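PDB 2QYH: hypothetical conserved protein, GK1056 from Geobacillus kaustophilus, which is of unknown specific function but probably acts as a magnesium-dependent phosphatase of the haloacid dehalogenase (HAD) superfamily. Local coordinates for residues I5-I10 / M190-L195; L147-A152 / D172-V177. All coordinates share one frame; numbering follows the deposited sequence.

Contact 1: I5-I10 / M190-L195; sequences IVFFDI and MMIEKL
In the Rossmann-like core of this HAD-type domain, Ile5 and Phe7 of strand 5-8 face Met191, Ile192 and Leu195 on helix 184-195, which lies against the mixed sheet. Strand 5-8 and the helix segment 190-195 run nearly antiparallel, their axes 160° apart and 11.2 Å at closest approach, as expected of a helix that leads into the neighbouring strand 202-206. The Phe7 ring comes in edge first. Its CZ meets CG of Met191, a selenomethionine, at 3.7 Å, and that carbon sits in the plane of the ring; beside it, CE2 lies 4.2 Å from Ile192 CG2, again near the ring plane. The helix therefore touches the rim of the phenyl group rather than a face. Ile5 works with both its branches. CG1 stands opposite the backbone N (chi1 -176°), and the extended arm carries CD1 to within 4.2 Å of Leu195 CD1, where the two side chains meet at about a right angle. The other branch, CG2, lies 4.2 Å from Ile192 CG2. Strand 69-72 closes in beside the helix through Val70 and Phe72, against Met191. Farther along, Asp9 fits the HAD signature just past the strand end, and its OD1 forms a salt bridge with Lys184 at the start of the same helix. Across the interface itself no hydrogen bond forms; Ile5 and Phe7 have backbone bonds to Tyr203 of strand 202-206, and Ile5 another to Asp201 just before it, so helix and strand are held by hydrophobic burial and the fit of apolar groups.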
ATOM      1  N   ILE D   5      23.767  -7.048   5.125  1.00 28.39           N
ATOM      2  CA  ILE D   5      22.365  -6.672   5.109  1.00 28.39           C
ATOM      3  C   ILE D   5      22.287  -5.161   5.173  1.00 28.39           C
ATOM      4  O   ILE D   5      23.133  -4.518   5.789  1.00 28.39           O
ATOM      5  CB  ILE D   5      21.601  -7.297   6.308  1.00 21.36           C
ATOM      6  CG1 ILE D   5      20.111  -6.965   6.211  1.00 20.36           C
ATOM      7  CG2 ILE D   5      22.196  -6.818   7.623  1.00 20.36           C
ATOM      8  CD1 ILE D   5      19.239  -7.764   7.178  1.00 20.36           C
ATOM      9  N   VAL D   6      21.293  -4.593   4.504  1.00 25.09           N
ATOM     10  CA  VAL D   6      21.109  -3.150   4.506  1.00 25.09           C
ATOM     11  C   VAL D   6      19.684  -2.854   4.956  1.00 25.09           C
ATOM     12  O   VAL D   6      18.732  -3.421   4.427  1.00 25.09           O
ATOM     13  CB  VAL D   6      21.330  -2.533   3.091  1.00 22.48           C
ATOM     14  CG1 VAL D   6      21.218  -1.006   3.165  1.00 21.48           C
ATOM     15  CG2 VAL D   6      22.691  -2.943   2.539  1.00 21.48           C
ATOM     16  N   PHE D   7      19.553  -1.970   5.938  1.00 28.34           N
ATOM     17  CA  PHE D   7      18.258  -1.568   6.471  1.00 29.34           C
ATOM     18  C   PHE D   7      17.896  -0.174   5.959  1.00 30.34           C
ATOM     19  O   PHE D   7      18.765   0.684   5.832  1.00 30.34           O
ATOM     20  CB  PHE D   7      18.312  -1.569   7.996  1.00 25.60           C
ATOM     21  CG  PHE D   7      18.311  -2.936   8.596  1.00 24.60           C
ATOM     22  CD1 PHE D   7      17.113  -3.580   8.879  1.00 22.60           C
ATOM     23  CD2 PHE D   7      19.508  -3.594   8.866  1.00 20.60           C
ATOM     24  CE1 PHE D   7      17.108  -4.867   9.426  1.00 22.60           C
ATOM     25  CE2 PHE D   7      19.512  -4.877   9.411  1.00 20.60           C
ATOM     26  CZ  PHE D   7      18.312  -5.514   9.691  1.00 21.60           C
ATOM     27  N   PHE D   8      16.615   0.048   5.672  1.00 31.65           N
ATOM     28  CA  PHE D   8      16.149   1.333   5.157  1.00 32.65           C
ATOM     29  C   PHE D   8      14.938   1.840   5.913  1.00 33.65           C
ATOM     30  O   PHE D   8      14.015   1.080   6.183  1.00 33.65           O
ATOM     31  CB  PHE D   8      15.728   1.207   3.693  1.00 28.63           C
ATOM     32  CG  PHE D   8      16.833   0.815   2.765  1.00 28.63           C
ATOM     33  CD1 PHE D   8      17.691   1.776   2.235  1.00 28.63           C
ATOM     34  CD2 PHE D   8      17.003  -0.517   2.389  1.00 28.63           C
ATOM     35  CE1 PHE D   8      18.703   1.414   1.338  1.00 27.63           C
ATOM     36  CE2 PHE D   8      18.006  -0.886   1.501  1.00 28.63           C
ATOM     37  CZ  PHE D   8      18.859   0.079   0.970  1.00 29.63           C
ATOM     38  N   ASP D   9      14.940   3.120   6.260  1.00 28.39           N
ATOM     39  CA  ASP D   9      13.782   3.706   6.908  1.00 29.39           C
ATOM     40  C   ASP D   9      12.947   4.069   5.680  1.00 28.39           C
ATOM     41  O   ASP D   9      13.482   4.099   4.571  1.00 29.39           O
ATOM     42  CB  ASP D   9      14.171   4.954   7.697  1.00 62.61           C
ATOM     43  CG  ASP D   9      12.981   5.602   8.380  1.00 64.61           C
ATOM     44  OD1 ASP D   9      12.196   4.867   9.025  1.00 66.61           O
ATOM     45  OD2 ASP D   9      12.837   6.842   8.274  1.00 69.61           O
ATOM     46  N   ILE D  10      11.658   4.343   5.847  1.00 31.17           N
ATOM     47  CA  ILE D  10      10.814   4.644   4.694  1.00 31.17           C
ATOM     48  C   ILE D  10      10.813   6.099   4.192  1.00 31.17           C
ATOM     49  O   ILE D  10      11.448   6.408   3.172  1.00 30.17           O
ATOM     50  CB  ILE D  10       9.363   4.171   4.962  1.00 22.31           C
ATOM     51  CG1 ILE D  10       9.371   2.675   5.281  1.00 22.31           C
ATOM     52  CG2 ILE D  10       8.487   4.401   3.747  1.00 21.31           C
ATOM     53  CD1 ILE D  10       8.071   2.164   5.858  1.00 22.31           C
HETATM   54  N   MSE D 190      18.545  -8.257  16.910  1.00 36.85           N
HETATM   55  CA  MSE D 190      18.287  -9.699  16.860  1.00 36.85           C
HETATM   56  C   MSE D 190      18.080 -10.221  15.470  1.00 36.85           C
HETATM   57  O   MSE D 190      18.249 -11.409  15.220  1.00 55.95           O
HETATM   58  CB  MSE D 190      17.092 -10.123  17.692  1.00 91.30           C
HETATM   59  CG  MSE D 190      16.304  -9.024  18.274  1.00 91.30           C
HETATM   60 SE   MSE D 190      15.907  -9.575  20.059  1.00 91.30          SE
HETATM   61  CE  MSE D 190      17.056 -11.124  20.251  1.00 91.30           C
HETATM   62  N   MSE D 191      17.672  -9.345  14.566  1.00 28.24           N
HETATM   63  CA  MSE D 191      17.521  -9.777  13.204  1.00 28.24           C
HETATM   64  C   MSE D 191      18.913 -10.304  12.835  1.00 28.24           C
HETATM   65  O   MSE D 191      19.057 -11.454  12.399  1.00 35.80           O
HETATM   66  CB  MSE D 191      17.157  -8.605  12.306  1.00 64.86           C
HETATM   67  CG  MSE D 191      17.424  -8.877  10.843  1.00 64.86           C
HETATM   68 SE   MSE D 191      15.841  -9.165   9.803  1.00 64.86          SE
HETATM   69  CE  MSE D 191      15.640 -11.059  10.049  1.00 64.86           C
ATOM     70  N   ILE D 192      19.939  -9.474  13.058  1.00 24.67           N
ATOM     71  CA  ILE D 192      21.305  -9.857  12.719  1.00 24.67           C
ATOM     72  C   ILE D 192      21.895 -10.929  13.625  1.00 24.67           C
ATOM     73  O   ILE D 192      22.801 -11.664  13.219  1.00 24.67           O
ATOM     74  CB  ILE D 192      22.254  -8.630  12.679  1.00 23.93           C
ATOM     75  CG1 ILE D 192      22.469  -8.068  14.086  1.00 22.93           C
ATOM     76  CG2 ILE D 192      21.668  -7.564  11.757  1.00 23.93           C
ATOM     77  CD1 ILE D 192      23.427  -6.902  14.138  1.00 22.93           C
ATOM     78  N   GLU D 193      21.389 -11.030  14.846  1.00 29.56           N
ATOM     79  CA  GLU D 193      21.868 -12.049  15.765  1.00 31.56           C
ATOM     80  C   GLU D 193      21.354 -13.389  15.258  1.00 30.56           C
ATOM     81  O   GLU D 193      22.115 -14.342  15.122  1.00 30.56           O
ATOM     82  CB  GLU D 193      21.348 -11.783  17.171  1.00 57.30           C
ATOM     83  CG  GLU D 193      22.392 -11.232  18.112  1.00 59.30           C
ATOM     84  CD  GLU D 193      21.810 -10.829  19.456  1.00 60.30           C
ATOM     85  OE1 GLU D 193      20.968 -11.588  19.998  1.00 63.30           O
ATOM     86  OE2 GLU D 193      22.204  -9.759  19.971  1.00 65.30           O
ATOM     87  N   LYS D 194      20.060 -13.444  14.956  1.00 34.68           N
ATOM     88  CA  LYS D 194      19.435 -14.664  14.465  1.00 33.68           C
ATOM     89  C   LYS D 194      19.980 -15.055  13.092  1.00 33.68           C
ATOM     90  O   LYS D 194      20.162 -16.237  12.809  1.00 33.68           O
ATOM     91  CB  LYS D 194      17.911 -14.499  14.363  1.00 36.34           C
ATOM     92  CG  LYS D 194      17.177 -14.130  15.650  1.00 37.34           C
ATOM     93  CD  LYS D 194      17.308 -15.192  16.726  1.00 42.34           C
ATOM     94  CE  LYS D 194      16.235 -15.031  17.805  1.00 45.34           C
ATOM     95  NZ  LYS D 194      16.212 -13.676  18.424  1.00 46.34           N
ATOM     96  N   LEU D 195      20.228 -14.071  12.235  1.00 27.33           N
ATOM     97  CA  LEU D 195      20.745 -14.359  10.897  1.00 27.33           C
ATOM     98  C   LEU D 195      22.228 -14.714  10.926  1.00 27.33           C
ATOM     99  O   LEU D 195      22.763 -15.275   9.970  1.00 27.33           O
ATOM    100  CB  LEU D 195      20.520 -13.166   9.958  1.00 31.27           C
ATOM    101  CG  LEU D 195      19.057 -12.809   9.671  1.00 31.27           C
ATOM    102  CD1 LEU D 195      18.983 -11.644   8.698  1.00 28.27           C
ATOM    103  CD2 LEU D 195      18.336 -14.028   9.098  1.00 32.27           C
TER

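Contact 2: L147-A152 / D172-V177; sequences LLFCRA and DVSTDV
Phe149 and Ser174 meet ring to hydroxyl just past the last paired residues of strands 145-148 and 174-179, neighbours in a five-stranded antiparallel sheet, in what is probably the cap domain of a HAD phosphatase. Ser174 OG lies over one face of the Phe149 ring, 3.3 Å from CE2. The ring is placed there by a chi1 of -61°, which puts CG across from the carbonyl carbon and beside the backbone N; Ser122 of helix 117-124 touches both residues. With an alanine here the ring is gone, and the Ser174 hydroxyl would probably lose its cover on that side, leaving a gap toward helix 117-124. The neighbouring Leu148 and Thr175 form a hydrogen-bonded pair: Leu148 N gives to Thr175 O at 3.0 Å, and Thr175 N to Leu148 O at 2.9 Å, both bonds fairly straight. On the face they share, Leu148 CB packs on Thr175 CG2 at 3.8 Å; Leu148 CB also meets Val177 CG2 at 4.0 Å. Leu147 and Asp176, the non-hydrogen-bonded pair, point together to the other face and lie side by side; Asp176 OD2 is hydrogen-bonded to a bound glycerol, probably from the crystallisation liquor. Beyond Leu148 the regular pairing stops, but the two chains stay close. Arg151 stretches out alongside Val173, and its guanidinium lays one face on Val173 CG1, which sits 3.7 Å above the plane and toward the rim, an apolar cover for a charged but exposed group. At the far end of the contact a water bridges the two loops, accepting from Ala152 N at 3.0 Å and donating to Asp172 O at 3.0 Å.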
ATOM      1  N   LEU D 147      -1.924   2.851  20.629  1.00 42.59           N
ATOM      2  CA  LEU D 147      -1.975   4.297  20.527  1.00 43.59           C
ATOM      3  C   LEU D 147      -2.860   4.843  21.632  1.00 43.59           C
ATOM      4  O   LEU D 147      -3.981   4.368  21.833  1.00 44.59           O
ATOM      5  CB  LEU D 147      -2.538   4.707  19.168  1.00 44.40           C
ATOM      6  CG  LEU D 147      -1.671   4.435  17.938  1.00 44.40           C
ATOM      7  CD1 LEU D 147      -2.509   4.588  16.687  1.00 43.40           C
ATOM      8  CD2 LEU D 147      -0.485   5.396  17.914  1.00 44.40           C
ATOM      9  N   LEU D 148      -2.341   5.827  22.358  1.00 39.24           N
ATOM     10  CA  LEU D 148      -3.091   6.463  23.432  1.00 40.24           C
ATOM     11  C   LEU D 148      -3.445   7.849  22.941  1.00 41.24           C
ATOM     12  O   LEU D 148      -2.573   8.588  22.479  1.00 41.24           O
ATOM     13  CB  LEU D 148      -2.243   6.580  24.698  1.00 41.59           C
ATOM     14  CG  LEU D 148      -2.898   7.320  25.870  1.00 41.59           C
ATOM     15  CD1 LEU D 148      -4.119   6.552  26.350  1.00 41.59           C
ATOM     16  CD2 LEU D 148      -1.899   7.468  26.995  1.00 42.59           C
ATOM     17  N   PHE D 149      -4.719   8.203  23.029  1.00 63.14           N
ATOM     18  CA  PHE D 149      -5.130   9.513  22.570  1.00 64.14           C
ATOM     19  C   PHE D 149      -5.412  10.475  23.711  1.00 65.14           C
ATOM     20  O   PHE D 149      -6.448  10.404  24.375  1.00 65.14           O
ATOM     21  CB  PHE D 149      -6.335   9.386  21.647  1.00 44.28           C
ATOM     22  CG  PHE D 149      -6.058   8.564  20.425  1.00 44.28           C
ATOM     23  CD1 PHE D 149      -6.101   7.176  20.483  1.00 45.28           C
ATOM     24  CD2 PHE D 149      -5.696   9.176  19.228  1.00 44.28           C
ATOM     25  CE1 PHE D 149      -5.785   6.407  19.369  1.00 44.28           C
ATOM     26  CE2 PHE D 149      -5.378   8.417  18.110  1.00 45.28           C
ATOM     27  CZ  PHE D 149      -5.422   7.029  18.179  1.00 45.28           C
ATOM     28  N   CYS D 150      -4.448  11.366  23.930  1.00 40.41           N
ATOM     29  CA  CYS D 150      -4.516  12.382  24.962  1.00 41.41           C
ATOM     30  C   CYS D 150      -3.436  13.395  24.614  1.00 42.41           C
ATOM     31  O   CYS D 150      -2.529  13.098  23.827  1.00 41.41           O
ATOM     32  CB  CYS D 150      -4.231  11.781  26.341  1.00 50.58           C
ATOM     33  SG  CYS D 150      -2.481  11.491  26.680  1.00 49.58           S
ATOM     34  N   ARG D 151      -3.529  14.583  25.206  1.00 41.96           N
ATOM     35  CA  ARG D 151      -2.561  15.643  24.957  1.00 42.96           C
ATOM     36  C   ARG D 151      -1.355  15.508  25.883  1.00 42.96           C
ATOM     37  O   ARG D 151      -1.409  14.801  26.890  1.00 42.96           O
ATOM     38  CB  ARG D 151      -3.229  17.011  25.132  1.00 55.41           C
ATOM     39  CG  ARG D 151      -4.329  17.276  24.116  1.00 56.41           C
ATOM     40  CD  ARG D 151      -5.129  18.528  24.442  1.00 58.41           C
ATOM     41  NE  ARG D 151      -6.188  18.768  23.466  1.00 59.41           N
ATOM     42  CZ  ARG D 151      -5.977  19.187  22.221  1.00 61.41           C
ATOM     43  NH1 ARG D 151      -4.740  19.421  21.796  1.00 59.41           N
ATOM     44  NH2 ARG D 151      -7.006  19.366  21.397  1.00 62.41           N
ATOM     45  N   ALA D 152      -0.267  16.185  25.532  1.00 56.78           N
ATOM     46  CA  ALA D 152       0.960  16.125  26.318  1.00 57.78           C
ATOM     47  C   ALA D 152       0.762  16.545  27.777  1.00 58.78           C
ATOM     48  O   ALA D 152       1.489  16.097  28.665  1.00 58.78           O
ATOM     49  CB  ALA D 152       2.040  16.984  25.658  1.00 33.35           C
ATOM     50  N   ASP D 172      -0.348  15.938  18.349  1.00 53.85           N
ATOM     51  CA  ASP D 172      -0.896  16.727  19.449  1.00 52.85           C
ATOM     52  C   ASP D 172      -1.835  15.930  20.327  1.00 52.85           C
ATOM     53  O   ASP D 172      -1.890  16.143  21.536  1.00 52.85           O
ATOM     54  CB  ASP D 172      -1.663  17.938  18.923  1.00 68.21           C
ATOM     55  CG  ASP D 172      -0.751  19.087  18.574  1.00 69.21           C
ATOM     56  OD1 ASP D 172      -1.239  20.102  18.046  1.00 71.21           O
ATOM     57  OD2 ASP D 172       0.461  18.964  18.836  1.00 70.21           O
ATOM     58  N   VAL D 173      -2.579  15.011  19.729  1.00 45.33           N
ATOM     59  CA  VAL D 173      -3.532  14.237  20.508  1.00 44.33           C
ATOM     60  C   VAL D 173      -3.335  12.727  20.496  1.00 44.33           C
ATOM     61  O   VAL D 173      -4.263  11.978  20.811  1.00 44.33           O
ATOM     62  CB  VAL D 173      -4.980  14.545  20.059  1.00 36.84           C
ATOM     63  CG1 VAL D 173      -5.290  16.020  20.273  1.00 36.84           C
ATOM     64  CG2 VAL D 173      -5.161  14.179  18.601  1.00 35.84           C
ATOM     65  N   SER D 174      -2.135  12.274  20.148  1.00 49.96           N
ATOM     66  CA  SER D 174      -1.869  10.840  20.115  1.00 48.96           C
ATOM     67  C   SER D 174      -0.397  10.525  20.342  1.00 47.96           C
ATOM     68  O   SER D 174       0.486  11.186  19.794  1.00 47.96           O
ATOM     69  CB  SER D 174      -2.312  10.252  18.772  1.00 48.84           C
ATOM     70  OG  SER D 174      -2.196   8.840  18.762  1.00 48.84           O
ATOM     71  N   THR D 175      -0.137   9.501  21.147  1.00 37.48           N
ATOM     72  CA  THR D 175       1.231   9.093  21.435  1.00 37.48           C
ATOM     73  C   THR D 175       1.341   7.574  21.305  1.00 36.48           C
ATOM     74  O   THR D 175       0.382   6.856  21.593  1.00 36.48           O
ATOM     75  CB  THR D 175       1.640   9.514  22.858  1.00 36.42           C
ATOM     76  OG1 THR D 175       3.005   9.149  23.090  1.00 36.42           O
ATOM     77  CG2 THR D 175       0.749   8.832  23.892  1.00 34.42           C
ATOM     78  N   ASP D 176       2.503   7.090  20.871  1.00 38.36           N
ATOM     79  CA  ASP D 176       2.718   5.650  20.708  1.00 38.36           C
ATOM     80  C   ASP D 176       2.979   4.961  22.027  1.00 38.36           C
ATOM     81  O   ASP D 176       3.585   5.531  22.931  1.00 38.36           O
ATOM     82  CB  ASP D 176       3.915   5.355  19.798  1.00 43.31           C
ATOM     83  CG  ASP D 176       3.663   5.723  18.364  1.00 44.31           C
ATOM     84  OD1 ASP D 176       2.599   5.346  17.828  1.00 47.31           O
ATOM     85  OD2 ASP D 176       4.539   6.382  17.770  1.00 46.31           O
ATOM     86  N   VAL D 177       2.533   3.717  22.118  1.00 35.82           N
ATOM     87  CA  VAL D 177       2.730   2.922  23.316  1.00 35.82           C
ATOM     88  C   VAL D 177       3.559   1.689  22.947  1.00 35.82           C
ATOM     89  O   VAL D 177       3.056   0.757  22.319  1.00 35.82           O
ATOM     90  CB  VAL D 177       1.371   2.479  23.912  1.00 29.81           C
ATOM     91  CG1 VAL D 177       1.592   1.676  25.189  1.00 29.81           C
ATOM     92  CG2 VAL D 177       0.508   3.691  24.185  1.00 29.81           C
TER
HETATM   93  O   HOH W   1       0.195  17.710  22.964  1.00 42.54           O

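Contacts 1 and 2 belong to different halves of the molecule. Their centres are 29 Å apart, on opposite sides of the chain's centre, and their nearest atoms are about 12 Å apart without touching. Contact 1 ties a helix to the mixed sheet of the core; contact 2 joins neighbouring strands of the separate antiparallel sheet. Along the chain, 147-152 and 172-177 are nested between 5-10 and 190-195, and strand 174-179 is followed directly by helix 184-195, so the chain returns from the second sheet straight into the core. This is consistent with a cap inserted into a HAD core, where substrates are commonly bound between the two.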